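Local coordinates for protein 1,4-dihydroxy-2-naphthoyl-CoA hydrolase (Synechocystis sp., PDB 4K00) that hydrolyses 1,4-dihydroxy-2-naphthoyl-CoA to 1,4-dihydroxy-2-naphthoate and CoA, a step in making phylloquinone (vitamin K1), at residues G5-D17 / M32-E44. Numbering follows the deposited sequence.
Sequences GTFTYERQVYLAD and MCHEAYESWLSSE
Phe7 lays one ring face on the backbone of Trp40: Trp40 CA stands 3.8 Å from the centroid of the Phe7 ring and 6° off its normal, a CH-pi contact, while Trp40 CB lies 3.7 Å from Phe7 CG. The two aromatic rings meet only obliquely. Phe7 CE2 approaches Ser39 CB at 3.5 Å. One strand repeat along, Tyr9 CB packs on Ala36 CB (3.7 Å), and CG anti to the backbone N (chi1 172°) swings the Tyr9 ring across the helix, one face over Ala36 N toward its rim, until its hydroxyl reaches Glu35. There Tyr9 OH donates to Glu35 OE1 at 2.6 Å, on the anti side of that oxygen, and Arg11 NE donates to the syn lone pair of the same Glu35 OE1 at 2.7 Å. Arg11 NH2 adds a longer bond to Glu35 OE2, making a side-on, two-nitrogen grip with guanidinium and carboxylate planes 13° apart. The end-on edge, NH1 and NH2, grips Asp17, with Arg11 NH1 to Asp17 OD2 at 2.7 Å. Two carboxylates thus fix the guanidinium's rotation, and Met32 CG lies over one of its faces; Asp17 lies two residues before Asp19, the predicted active-site residue. Gln31 also bonds Glu35 OE2, and Tyr14 OH of a second subunit hydrogen-bonds weakly with Tyr9 OH. In the hotdog fold, strand 6-12 pairs antiparallel with strand 77-86 and helix 26-43 lies against the sheet; the axes of strand 6-12 and helical segment 32-43 come within 8.2 Å, Ala36 touches Val80, and Trp40 reaches both strand 77-86 and helix 129-136.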
loop_
_atom_site.group_PDB
_atom_site.type_symbol
_atom_site.label_atom_id
_atom_site.label_comp_id
_atom_site.label_asym_id
_atom_site.label_seq_id
_atom_site.Cartn_x
_atom_site.Cartn_y
_atom_site.Cartn_z
ATOM N N GLY A 5 0.298 -29.010 0.724
ATOM C CA GLY A 5 -0.850 -28.092 0.968
ATOM C C GLY A 5 -1.359 -27.469 -0.319
ATOM O O GLY A 5 -0.590 -27.204 -1.249
ATOM N N THR A 6 -2.665 -27.238 -0.378
ATOM C CA THR A 6 -3.251 -26.460 -1.468
ATOM C C THR A 6 -4.345 -25.559 -0.923
ATOM O O THR A 6 -4.907 -25.815 0.140
ATOM C CB THR A 6 -3.882 -27.359 -2.553
ATOM O OG1 THR A 6 -5.045 -27.988 -2.014
ATOM C CG2 THR A 6 -2.910 -28.424 -3.034
ATOM N N PHE A 7 -4.646 -24.498 -1.661
ATOM C CA PHE A 7 -5.662 -23.562 -1.248
ATOM C C PHE A 7 -6.166 -22.756 -2.438
ATOM O O PHE A 7 -5.404 -22.429 -3.338
ATOM C CB PHE A 7 -5.072 -22.604 -0.224
ATOM C CG PHE A 7 -6.098 -21.868 0.557
ATOM C CD1 PHE A 7 -6.893 -22.543 1.466
ATOM C CD2 PHE A 7 -6.281 -20.503 0.385
ATOM C CE1 PHE A 7 -7.854 -21.868 2.194
ATOM C CE2 PHE A 7 -7.240 -19.827 1.110
ATOM C CZ PHE A 7 -8.023 -20.509 2.016
ATOM N N THR A 8 -7.454 -22.436 -2.439
ATOM C CA THR A 8 -7.986 -21.465 -3.390
ATOM C C THR A 8 -8.513 -20.243 -2.662
ATOM O O THR A 8 -9.416 -20.349 -1.844
ATOM C CB THR A 8 -9.145 -22.060 -4.220
ATOM O OG1 THR A 8 -8.685 -23.245 -4.874
ATOM C CG2 THR A 8 -9.620 -21.053 -5.265
ATOM N N TYR A 9 -7.935 -19.096 -2.983
ATOM C CA TYR A 9 -8.267 -17.834 -2.343
ATOM C C TYR A 9 -9.005 -16.948 -3.325
ATOM O O TYR A 9 -8.517 -16.661 -4.427
ATOM C CB TYR A 9 -6.985 -17.155 -1.891
ATOM C CG TYR A 9 -7.135 -15.748 -1.366
ATOM C CD1 TYR A 9 -7.877 -15.488 -0.214
ATOM C CD2 TYR A 9 -6.498 -14.687 -1.993
ATOM C CE1 TYR A 9 -7.997 -14.201 0.282
ATOM C CE2 TYR A 9 -6.598 -13.400 -1.493
ATOM C CZ TYR A 9 -7.360 -13.159 -0.369
ATOM O OH TYR A 9 -7.451 -11.881 0.119
ATOM N N GLU A 10 -10.205 -16.538 -2.933
ATOM C CA GLU A 10 -11.012 -15.678 -3.767
ATOM C C GLU A 10 -10.753 -14.206 -3.413
ATOM O O GLU A 10 -10.743 -13.824 -2.241
ATOM C CB GLU A 10 -12.471 -16.051 -3.575
ATOM C CG GLU A 10 -13.455 -15.213 -4.346
ATOM C CD GLU A 10 -14.868 -15.723 -4.141
ATOM O OE1 GLU A 10 -15.016 -16.879 -3.681
ATOM O OE2 GLU A 10 -15.818 -14.966 -4.425
ATOM N N ARG A 11 -10.534 -13.387 -4.430
ATOM C CA ARG A 11 -10.104 -12.002 -4.210
ATOM C C ARG A 11 -10.777 -11.077 -5.219
ATOM O O ARG A 11 -10.582 -11.206 -6.429
ATOM C CB ARG A 11 -8.581 -11.893 -4.312
ATOM C CG ARG A 11 -8.027 -10.479 -4.186
ATOM C CD ARG A 11 -8.306 -9.852 -2.824
ATOM N NE ARG A 11 -7.179 -9.016 -2.423
ATOM C CZ ARG A 11 -6.917 -7.811 -2.924
ATOM N NH1 ARG A 11 -7.723 -7.255 -3.828
ATOM N NH2 ARG A 11 -5.843 -7.144 -2.506
ATOM N N GLN A 12 -11.573 -10.153 -4.696
ATOM C CA GLN A 12 -12.087 -9.017 -5.453
ATOM C C GLN A 12 -11.021 -7.952 -5.679
ATOM O O GLN A 12 -10.258 -7.622 -4.767
ATOM C CB GLN A 12 -13.275 -8.416 -4.698
ATOM C CG GLN A 12 -13.861 -7.177 -5.346
ATOM C CD GLN A 12 -14.796 -7.525 -6.480
ATOM O OE1 GLN A 12 -14.620 -7.062 -7.606
ATOM N NE2 GLN A 12 -15.788 -8.360 -6.196
ATOM N N VAL A 13 -10.974 -7.402 -6.893
ATOM C CA VAL A 13 -10.087 -6.294 -7.185
ATOM C C VAL A 13 -10.746 -4.999 -6.723
ATOM O O VAL A 13 -11.868 -4.682 -7.122
ATOM C CB VAL A 13 -9.729 -6.196 -8.685
ATOM C CG1 VAL A 13 -8.861 -4.971 -8.931
ATOM C CG2 VAL A 13 -9.002 -7.452 -9.163
ATOM N N TYR A 14 -10.064 -4.267 -5.849
ATOM C CA TYR A 14 -10.602 -3.002 -5.343
ATOM C C TYR A 14 -9.933 -1.856 -6.061
ATOM O O TYR A 14 -8.918 -2.049 -6.712
ATOM C CB TYR A 14 -10.362 -2.879 -3.839
ATOM C CG TYR A 14 -11.007 -3.991 -3.060
ATOM C CD1 TYR A 14 -12.381 -4.082 -2.967
ATOM C CD2 TYR A 14 -10.239 -4.968 -2.449
ATOM C CE1 TYR A 14 -12.981 -5.103 -2.261
ATOM C CE2 TYR A 14 -10.829 -5.994 -1.747
ATOM C CZ TYR A 14 -12.200 -6.059 -1.665
ATOM O OH TYR A 14 -12.795 -7.083 -0.965
ATOM N N LEU A 15 -10.497 -0.657 -5.935
ATOM C CA LEU A 15 -9.954 0.493 -6.640
ATOM C C LEU A 15 -8.467 0.656 -6.309
ATOM O O LEU A 15 -7.644 0.898 -7.201
ATOM C CB LEU A 15 -10.738 1.758 -6.300
ATOM C CG LEU A 15 -10.225 3.040 -6.961
ATOM C CD1 LEU A 15 -10.242 2.949 -8.476
ATOM C CD2 LEU A 15 -11.051 4.220 -6.472
ATOM N N ALA A 16 -8.128 0.491 -5.038
ATOM C CA ALA A 16 -6.741 0.686 -4.580
ATOM C C ALA A 16 -5.751 -0.271 -5.249
ATOM O O ALA A 16 -4.560 0.026 -5.312
ATOM C CB ALA A 16 -6.660 0.527 -3.064
ATOM N N ASP A 17 -6.226 -1.428 -5.717
ATOM C CA ASP A 17 -5.358 -2.406 -6.369
ATOM C C ASP A 17 -4.924 -1.943 -7.757
ATOM O O ASP A 17 -3.951 -2.470 -8.333
ATOM C CB ASP A 17 -6.060 -3.756 -6.497
ATOM C CG ASP A 17 -6.338 -4.405 -5.163
ATOM O OD1 ASP A 17 -5.387 -4.628 -4.399
ATOM O OD2 ASP A 17 -7.504 -4.744 -4.900
ATOM N N MET A 32 -1.683 -10.105 -3.375
ATOM C CA MET A 32 -2.789 -11.064 -3.362
ATOM C C MET A 32 -2.267 -12.479 -3.127
ATOM O O MET A 32 -2.928 -13.297 -2.483
ATOM C CB MET A 32 -3.553 -11.023 -4.680
ATOM C CG MET A 32 -4.301 -9.726 -4.953
ATOM S SD MET A 32 -4.935 -9.690 -6.642
ATOM C CE MET A 32 -5.430 -7.970 -6.755
ATOM N N CYS A 33 -1.077 -12.755 -3.640
ATOM C CA CYS A 33 -0.404 -14.040 -3.374
ATOM C C CYS A 33 -0.116 -14.225 -1.888
ATOM O O CYS A 33 -0.428 -15.263 -1.316
ATOM C CB CYS A 33 0.892 -14.144 -4.176
ATOM S SG CYS A 33 0.626 -14.375 -5.944
ATOM N N HIS A 34 0.462 -13.213 -1.252
ATOM C CA HIS A 34 0.756 -13.307 0.169
ATOM C C HIS A 34 -0.534 -13.468 0.978
ATOM O O HIS A 34 -0.572 -14.229 1.939
ATOM C CB HIS A 34 1.591 -12.103 0.645
ATOM C CG HIS A 34 2.327 -12.348 1.927
ATOM N ND1 HIS A 34 1.709 -12.308 3.156
ATOM C CD2 HIS A 34 3.622 -12.669 2.170
ATOM C CE1 HIS A 34 2.593 -12.580 4.104
ATOM N NE2 HIS A 34 3.762 -12.796 3.532
ATOM N N GLU A 35 -1.595 -12.774 0.570
ATOM C CA GLU A 35 -2.910 -12.944 1.198
ATOM C C GLU A 35 -3.422 -14.385 1.099
ATOM O O GLU A 35 -3.982 -14.917 2.059
ATOM C CB GLU A 35 -3.937 -12.004 0.576
ATOM C CG GLU A 35 -3.653 -10.530 0.823
ATOM C CD GLU A 35 -4.575 -9.615 0.035
ATOM O OE1 GLU A 35 -5.628 -10.080 -0.473
ATOM O OE2 GLU A 35 -4.243 -8.417 -0.087
ATOM N N ALA A 36 -3.234 -15.007 -0.060
ATOM C CA ALA A 36 -3.638 -16.406 -0.244
ATOM C C ALA A 36 -2.892 -17.290 0.727
ATOM O O ALA A 36 -3.472 -18.168 1.372
ATOM C CB ALA A 36 -3.354 -16.852 -1.675
ATOM N N TYR A 37 -1.593 -17.037 0.833
ATOM C CA TYR A 37 -0.738 -17.706 1.799
ATOM C C TYR A 37 -1.295 -17.502 3.214
ATOM O O TYR A 37 -1.469 -18.461 3.961
ATOM C CB TYR A 37 0.697 -17.204 1.640
ATOM C CG TYR A 37 1.636 -17.436 2.809
ATOM C CD1 TYR A 37 1.912 -18.712 3.274
ATOM C CD2 TYR A 37 2.260 -16.361 3.439
ATOM C CE1 TYR A 37 2.773 -18.909 4.345
ATOM C CE2 TYR A 37 3.128 -16.548 4.497
ATOM C CZ TYR A 37 3.386 -17.825 4.948
ATOM O OH TYR A 37 4.244 -18.006 6.015
ATOM N N GLU A 38 -1.622 -16.261 3.556
ATOM C CA GLU A 38 -2.157 -15.955 4.872
ATOM C C GLU A 38 -3.512 -16.590 5.121
ATOM O O GLU A 38 -3.803 -16.995 6.243
ATOM C CB GLU A 38 -2.224 -14.442 5.106
ATOM C CG GLU A 38 -0.849 -13.814 5.307
ATOM C CD GLU A 38 -0.920 -12.306 5.401
ATOM O OE1 GLU A 38 -0.724 -11.651 4.360
ATOM O OE2 GLU A 38 -1.157 -11.800 6.518
ATOM N N SER A 39 -4.345 -16.676 4.081
ATOM C CA SER A 39 -5.662 -17.275 4.226
ATOM C C SER A 39 -5.516 -18.783 4.410
ATOM O O SER A 39 -6.249 -19.407 5.183
ATOM C CB SER A 39 -6.547 -16.981 3.018
ATOM O OG SER A 39 -6.716 -15.588 2.832
ATOM N N TRP A 40 -4.553 -19.369 3.719
ATOM C CA TRP A 40 -4.286 -20.779 3.894
ATOM C C TRP A 40 -3.833 -21.048 5.340
ATOM O O TRP A 40 -4.328 -21.962 5.992
ATOM C CB TRP A 40 -3.246 -21.258 2.878
ATOM C CG TRP A 40 -2.740 -22.621 3.164
ATOM C CD1 TRP A 40 -3.379 -23.797 2.938
ATOM C CD2 TRP A 40 -1.490 -22.949 3.764
ATOM N NE1 TRP A 40 -2.592 -24.844 3.337
ATOM C CE2 TRP A 40 -1.427 -24.350 3.855
ATOM C CE3 TRP A 40 -0.402 -22.192 4.207
ATOM C CZ2 TRP A 40 -0.326 -25.017 4.391
ATOM C CZ3 TRP A 40 0.689 -22.852 4.747
ATOM C CH2 TRP A 40 0.717 -24.254 4.831
ATOM N N LEU A 41 -2.905 -20.232 5.835
ATOM C CA LEU A 41 -2.459 -20.327 7.234
ATOM C C LEU A 41 -3.633 -20.300 8.201
ATOM O O LEU A 41 -3.709 -21.112 9.122
ATOM C CB LEU A 41 -1.523 -19.156 7.585
ATOM C CG LEU A 41 -0.114 -19.183 6.997
ATOM C CD1 LEU A 41 0.628 -17.907 7.370
ATOM C CD2 LEU A 41 0.646 -20.412 7.449
ATOM N N SER A 42 -4.535 -19.347 7.989
ATOM C CA SER A 42 -5.725 -19.190 8.823
ATOM C C SER A 42 -6.623 -20.426 8.762
ATOM O O SER A 42 -7.131 -20.889 9.784
ATOM C CB SER A 42 -6.511 -17.956 8.370
ATOM O OG SER A 42 -7.631 -17.719 9.197
ATOM N N SER A 43 -6.814 -20.959 7.559
ATOM C CA SER A 43 -7.599 -22.179 7.376
ATOM C C SER A 43 -6.962 -23.359 8.100
ATOM O O SER A 43 -7.655 -24.272 8.550
ATOM C CB SER A 43 -7.738 -22.518 5.891
ATOM O OG SER A 43 -6.582 -23.183 5.418
ATOM N N GLU A 44 -5.641 -23.345 8.214
ATOM C CA GLU A 44 -4.953 -24.394 8.947
ATOM C C GLU A 44 -4.737 -24.024 10.421
ATOM O O GLU A 44 -3.991 -24.697 11.110
ATOM C CB GLU A 44 -3.618 -24.704 8.294
ATOM C CG GLU A 44 -3.720 -25.315 6.912
ATOM C CD GLU A 44 -4.318 -26.708 6.928
ATOM O OE1 GLU A 44 -4.166 -27.424 7.942
ATOM O OE2 GLU A 44 -4.958 -27.081 5.927
#